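Local coordinates for protein PipY (Synechococcus elongatus, PDB 5NLC) that binds pyridoxal 5'-phosphate, the active form of vitamin B6, and is probably involved in keeping its cellular level in balance, at residues Arg109-Asp122 with Gln145-Leu159. Numbering follows the deposited sequence.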
# COMPACT_ATOMS: atom_id res chain seq x y z
N ARG A 109 16.80 8.51 -3.90
CA ARG A 109 15.98 7.37 -3.45
C ARG A 109 14.92 7.10 -4.50
O ARG A 109 14.72 7.89 -5.38
CB ARG A 109 15.32 7.61 -2.08
CG ARG A 109 16.23 7.81 -0.88
CD ARG A 109 17.31 6.74 -0.68
NE ARG A 109 18.18 7.00 0.49
CZ ARG A 109 19.39 7.55 0.47
NH1 ARG A 109 19.98 7.96 -0.62
NH2 ARG A 109 20.02 7.68 1.62
N SER A 110 14.28 5.92 -4.40
CA SER A 110 13.26 5.54 -5.35
C SER A 110 12.15 4.80 -4.63
O SER A 110 12.19 3.56 -4.56
CB SER A 110 13.89 4.61 -6.36
OG SER A 110 12.99 4.41 -7.43
N PRO A 111 11.16 5.54 -4.11
CA PRO A 111 10.03 4.77 -3.47
C PRO A 111 9.24 3.95 -4.48
O PRO A 111 9.05 4.41 -5.62
CB PRO A 111 9.15 5.85 -2.89
CG PRO A 111 9.48 7.06 -3.67
CD PRO A 111 10.94 6.98 -4.00
N LYS A 112 8.74 2.78 -4.04
CA LYS A 112 7.76 2.05 -4.77
C LYS A 112 6.35 2.58 -4.44
O LYS A 112 6.01 2.80 -3.25
CB LYS A 112 7.92 0.55 -4.52
CG LYS A 112 9.14 -0.00 -5.20
CD LYS A 112 9.45 -1.40 -4.76
CE LYS A 112 10.94 -1.62 -4.55
NZ LYS A 112 11.21 -3.07 -4.80
N LEU A 113 5.53 2.84 -5.48
CA LEU A 113 4.27 3.57 -5.36
C LEU A 113 3.15 2.72 -5.87
O LEU A 113 3.31 2.00 -6.87
CB LEU A 113 4.30 4.86 -6.14
CG LEU A 113 5.47 5.81 -5.90
CD1 LEU A 113 5.23 7.05 -6.72
CD2 LEU A 113 5.63 6.23 -4.49
N CYS A 114 2.05 2.75 -5.12
CA CYS A 114 0.76 2.44 -5.69
C CYS A 114 -0.02 3.75 -5.86
O CYS A 114 0.09 4.73 -5.08
CB CYS A 114 -0.03 1.41 -4.85
SG CYS A 114 0.79 -0.22 -4.80
N LEU A 115 -0.80 3.76 -6.92
CA LEU A 115 -1.69 4.86 -7.18
C LEU A 115 -3.07 4.50 -6.61
O LEU A 115 -3.69 3.50 -7.02
CB LEU A 115 -1.78 5.07 -8.68
CG LEU A 115 -0.44 5.28 -9.37
CD1 LEU A 115 -0.68 5.43 -10.87
CD2 LEU A 115 0.22 6.52 -8.84
N GLN A 116 -3.54 5.32 -5.69
CA GLN A 116 -4.78 5.11 -4.99
C GLN A 116 -5.87 5.74 -5.82
O GLN A 116 -5.91 6.96 -5.95
CB GLN A 116 -4.76 5.79 -3.65
CG GLN A 116 -5.99 5.50 -2.79
CD GLN A 116 -5.95 6.15 -1.44
OE1 GLN A 116 -4.93 6.17 -0.79
NE2 GLN A 116 -7.11 6.53 -0.94
N VAL A 117 -6.76 4.89 -6.34
CA VAL A 117 -7.76 5.27 -7.31
C VAL A 117 -9.13 5.16 -6.65
O VAL A 117 -9.44 4.18 -6.00
CB VAL A 117 -7.76 4.30 -8.50
CG1 VAL A 117 -8.77 4.75 -9.56
CG2 VAL A 117 -6.41 4.31 -9.14
N LYS A 118 -9.97 6.16 -6.92
CA LYS A 118 -11.31 6.22 -6.39
C LYS A 118 -12.25 5.78 -7.53
O LYS A 118 -12.57 6.54 -8.41
CB LYS A 118 -11.64 7.63 -5.89
CG LYS A 118 -13.03 7.79 -5.35
CD LYS A 118 -13.35 9.19 -4.81
CE LYS A 118 -12.73 9.40 -3.45
NZ LYS A 118 -13.16 10.73 -2.90
N LEU A 119 -12.66 4.54 -7.47
CA LEU A 119 -13.59 3.98 -8.39
C LEU A 119 -15.06 4.14 -7.96
O LEU A 119 -15.93 3.91 -8.74
CB LEU A 119 -13.25 2.49 -8.55
CG LEU A 119 -11.96 2.14 -9.31
CD1 LEU A 119 -11.70 0.65 -9.18
CD2 LEU A 119 -12.11 2.48 -10.77
N LEU A 120 -15.32 4.50 -6.71
CA LEU A 120 -16.65 4.77 -6.19
C LEU A 120 -16.66 6.08 -5.41
O LEU A 120 -15.64 6.44 -4.79
CB LEU A 120 -17.09 3.61 -5.25
CG LEU A 120 -17.51 2.30 -5.91
CD1 LEU A 120 -17.72 1.25 -4.82
CD2 LEU A 120 -18.81 2.52 -6.69
N PRO A 121 -17.84 6.76 -5.35
CA PRO A 121 -17.93 7.95 -4.49
C PRO A 121 -17.54 7.62 -3.05
O PRO A 121 -17.89 6.55 -2.54
CB PRO A 121 -19.41 8.34 -4.59
CG PRO A 121 -19.82 7.85 -5.95
CD PRO A 121 -19.12 6.52 -6.05
N ASP A 122 -16.78 8.52 -2.42
CA ASP A 122 -16.40 8.35 -1.04
C ASP A 122 -16.08 9.71 -0.43
O ASP A 122 -15.07 10.30 -0.74
CB ASP A 122 -15.19 7.41 -0.93
CG ASP A 122 -14.90 6.93 0.52
OD1 ASP A 122 -15.50 7.45 1.48
OD2 ASP A 122 -14.03 6.02 0.68
N GLN A 145 12.32 8.86 -11.15
CA GLN A 145 12.90 8.64 -9.82
C GLN A 145 11.99 7.86 -8.87
O GLN A 145 12.28 7.82 -7.66
CB GLN A 145 13.15 9.96 -9.14
CG GLN A 145 13.70 11.07 -10.00
CD GLN A 145 15.07 10.74 -10.50
OE1 GLN A 145 15.79 9.93 -9.90
NE2 GLN A 145 15.45 11.35 -11.55
N VAL A 146 10.82 7.46 -9.31
CA VAL A 146 9.96 6.59 -8.51
C VAL A 146 9.70 5.34 -9.25
O VAL A 146 9.93 5.33 -10.44
CB VAL A 146 8.65 7.30 -8.22
CG1 VAL A 146 8.85 8.46 -7.22
CG2 VAL A 146 7.95 7.74 -9.50
N GLN A 147 9.13 4.32 -8.58
CA GLN A 147 8.80 3.04 -9.25
C GLN A 147 7.34 2.83 -9.05
O GLN A 147 6.92 2.38 -7.98
CB GLN A 147 9.59 1.85 -8.69
CG GLN A 147 11.11 1.98 -8.88
CD GLN A 147 11.85 0.98 -8.02
OE1 GLN A 147 11.93 -0.17 -8.39
NE2 GLN A 147 12.27 1.38 -6.82
N ILE A 148 6.54 3.18 -10.05
CA ILE A 148 5.05 2.98 -9.96
C ILE A 148 4.78 1.50 -10.17
O ILE A 148 5.18 0.98 -11.20
CB ILE A 148 4.32 3.88 -10.96
CG1 ILE A 148 4.54 5.33 -10.58
CG2 ILE A 148 2.80 3.58 -10.92
CD1 ILE A 148 4.20 6.29 -11.72
N ARG A 149 4.14 0.80 -9.22
CA ARG A 149 4.05 -0.65 -9.33
C ARG A 149 2.63 -1.17 -9.35
O ARG A 149 2.42 -2.38 -9.56
CB ARG A 149 4.78 -1.29 -8.13
CG ARG A 149 6.28 -1.01 -8.12
CD ARG A 149 7.00 -1.46 -9.39
NE ARG A 149 6.72 -2.85 -9.62
CZ ARG A 149 7.23 -3.85 -8.89
NH1 ARG A 149 6.86 -5.10 -9.20
NH2 ARG A 149 8.12 -3.63 -7.86
N GLY A 150 1.66 -0.30 -9.17
CA GLY A 150 0.24 -0.77 -9.15
C GLY A 150 -0.78 0.19 -8.64
O GLY A 150 -0.53 1.34 -8.62
N LEU A 151 -1.98 -0.35 -8.25
CA LEU A 151 -3.09 0.42 -7.81
C LEU A 151 -3.44 0.03 -6.39
O LEU A 151 -3.25 -1.15 -6.04
CB LEU A 151 -4.36 0.16 -8.67
CG LEU A 151 -4.29 0.47 -10.12
CD1 LEU A 151 -5.73 0.36 -10.66
CD2 LEU A 151 -3.72 1.86 -10.36
N MET A 152 -3.88 1.02 -5.61
CA MET A 152 -4.49 0.80 -4.32
C MET A 152 -5.99 1.17 -4.42
O MET A 152 -6.33 2.21 -4.89
CB MET A 152 -3.84 1.61 -3.22
CG MET A 152 -4.42 1.35 -1.82
SD MET A 152 -3.79 2.41 -0.52
CE MET A 152 -3.88 1.28 0.85
N VAL A 153 -6.87 0.27 -3.96
CA VAL A 153 -8.29 0.56 -3.89
C VAL A 153 -8.82 0.27 -2.49
O VAL A 153 -8.53 -0.81 -1.95
CB VAL A 153 -8.98 -0.31 -4.94
CG1 VAL A 153 -10.43 -0.33 -4.77
CG2 VAL A 153 -8.67 0.27 -6.31
N ILE A 154 -9.52 1.24 -1.88
CA ILE A 154 -10.04 1.09 -0.54
C ILE A 154 -11.55 1.26 -0.66
O ILE A 154 -12.03 2.27 -1.20
CB ILE A 154 -9.51 2.16 0.43
CG1 ILE A 154 -7.96 2.21 0.36
CG2 ILE A 154 -10.14 1.97 1.79
CD1 ILE A 154 -7.36 3.26 1.28
N ALA A 155 -12.30 0.29 -0.16
CA ALA A 155 -13.76 0.38 -0.24
C ALA A 155 -14.25 1.45 0.72
O ALA A 155 -13.67 1.59 1.82
CB ALA A 155 -14.37 -0.96 0.12
N PRO A 156 -15.25 2.28 0.32
CA PRO A 156 -15.88 3.20 1.22
C PRO A 156 -16.40 2.50 2.45
O PRO A 156 -16.78 1.32 2.36
CB PRO A 156 -17.06 3.73 0.39
CG PRO A 156 -16.54 3.71 -1.02
CD PRO A 156 -15.70 2.47 -1.07
N LEU A 157 -16.39 3.19 3.60
CA LEU A 157 -16.86 2.52 4.82
C LEU A 157 -18.33 2.22 4.60
O LEU A 157 -19.06 3.03 3.96
CB LEU A 157 -16.62 3.35 6.09
CG LEU A 157 -15.16 3.79 6.34
CD1 LEU A 157 -15.04 4.65 7.61
CD2 LEU A 157 -14.20 2.59 6.37
N GLY A 158 -18.76 1.03 5.02
CA GLY A 158 -20.16 0.65 4.93
C GLY A 158 -20.60 0.06 3.60
O GLY A 158 -21.75 -0.33 3.47
N LEU A 159 -19.71 -0.02 2.61
CA LEU A 159 -19.99 -0.76 1.38
C LEU A 159 -20.43 -2.24 1.70
O LEU A 159 -19.87 -2.90 2.59
CB LEU A 159 -18.70 -0.79 0.53
CG LEU A 159 -18.89 -0.74 -0.96
CD1 LEU A 159 -19.60 0.54 -1.36
CD2 LEU A 159 -17.59 -0.95 -1.69
O HOH W 1 15.94 8.31 -7.75
O HOH W 2 -9.78 3.75 -3.32
O HOH W 3 -12.46 4.98 -1.11
O HOH W 4 -15.91 5.92 3.65
O HOH W 5 -12.97 4.15 2.82
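Gln147 meets Ser110 and Lys112 at the start of two parallel strands. CB lies near Lys112 CG. With CG anti to the carbonyl carbon (chi1 -62°), that methylene comes 3.4 Å from Ser110 OG, CD lies 3.7 Å from Ser110 OG, and the extended chain carries the amide alongside Ser110. There NE2 donates to Ser110 O at 3.1 Å, a bent bond in the amide plane but 40° above the carbonyl plane, and more weakly to Ser110 OG. Glutamine suits this partly exposed strand start, having apolar length and an N-H donor; a leucine here would probably leave Ser110 O without this donor and the serine hydroxyl facing carbon.

Parallel-sheet bonds continue the pairing: Gln147 N to Pro111 O (3.0 Å), Leu113 N to Gln147 O, and Arg149 N to Leu113 O, nearly straight at 168°. Leu115 N then donates to Gly150 O, Leu115 O accepts from Met152 N, and Met152 O receives Val117 N. Branched aliphatic residues suit the face turned to helix 130-141, where Leu113 CD1 packs 3.7 Å from Val146 CB and Val117 CG2 3.8 Å from Leu151 CD2. Past the strands water takes over: one molecule links Val117 O to Ile154 N, while three join the Asp122 carboxylate to the 154-157 backbone, suiting its two oxygens.

The strands are adjacent in the modified TIM barrel, joined by a beta-alpha-beta crossover through helix 130-141, whose Leu133 packs on Leu115 and Val117. On the other face, Met152 touches His89 of strand 87-91 and lies near Arg210, seen elsewhere to bind the pyridoxal phosphate absent here.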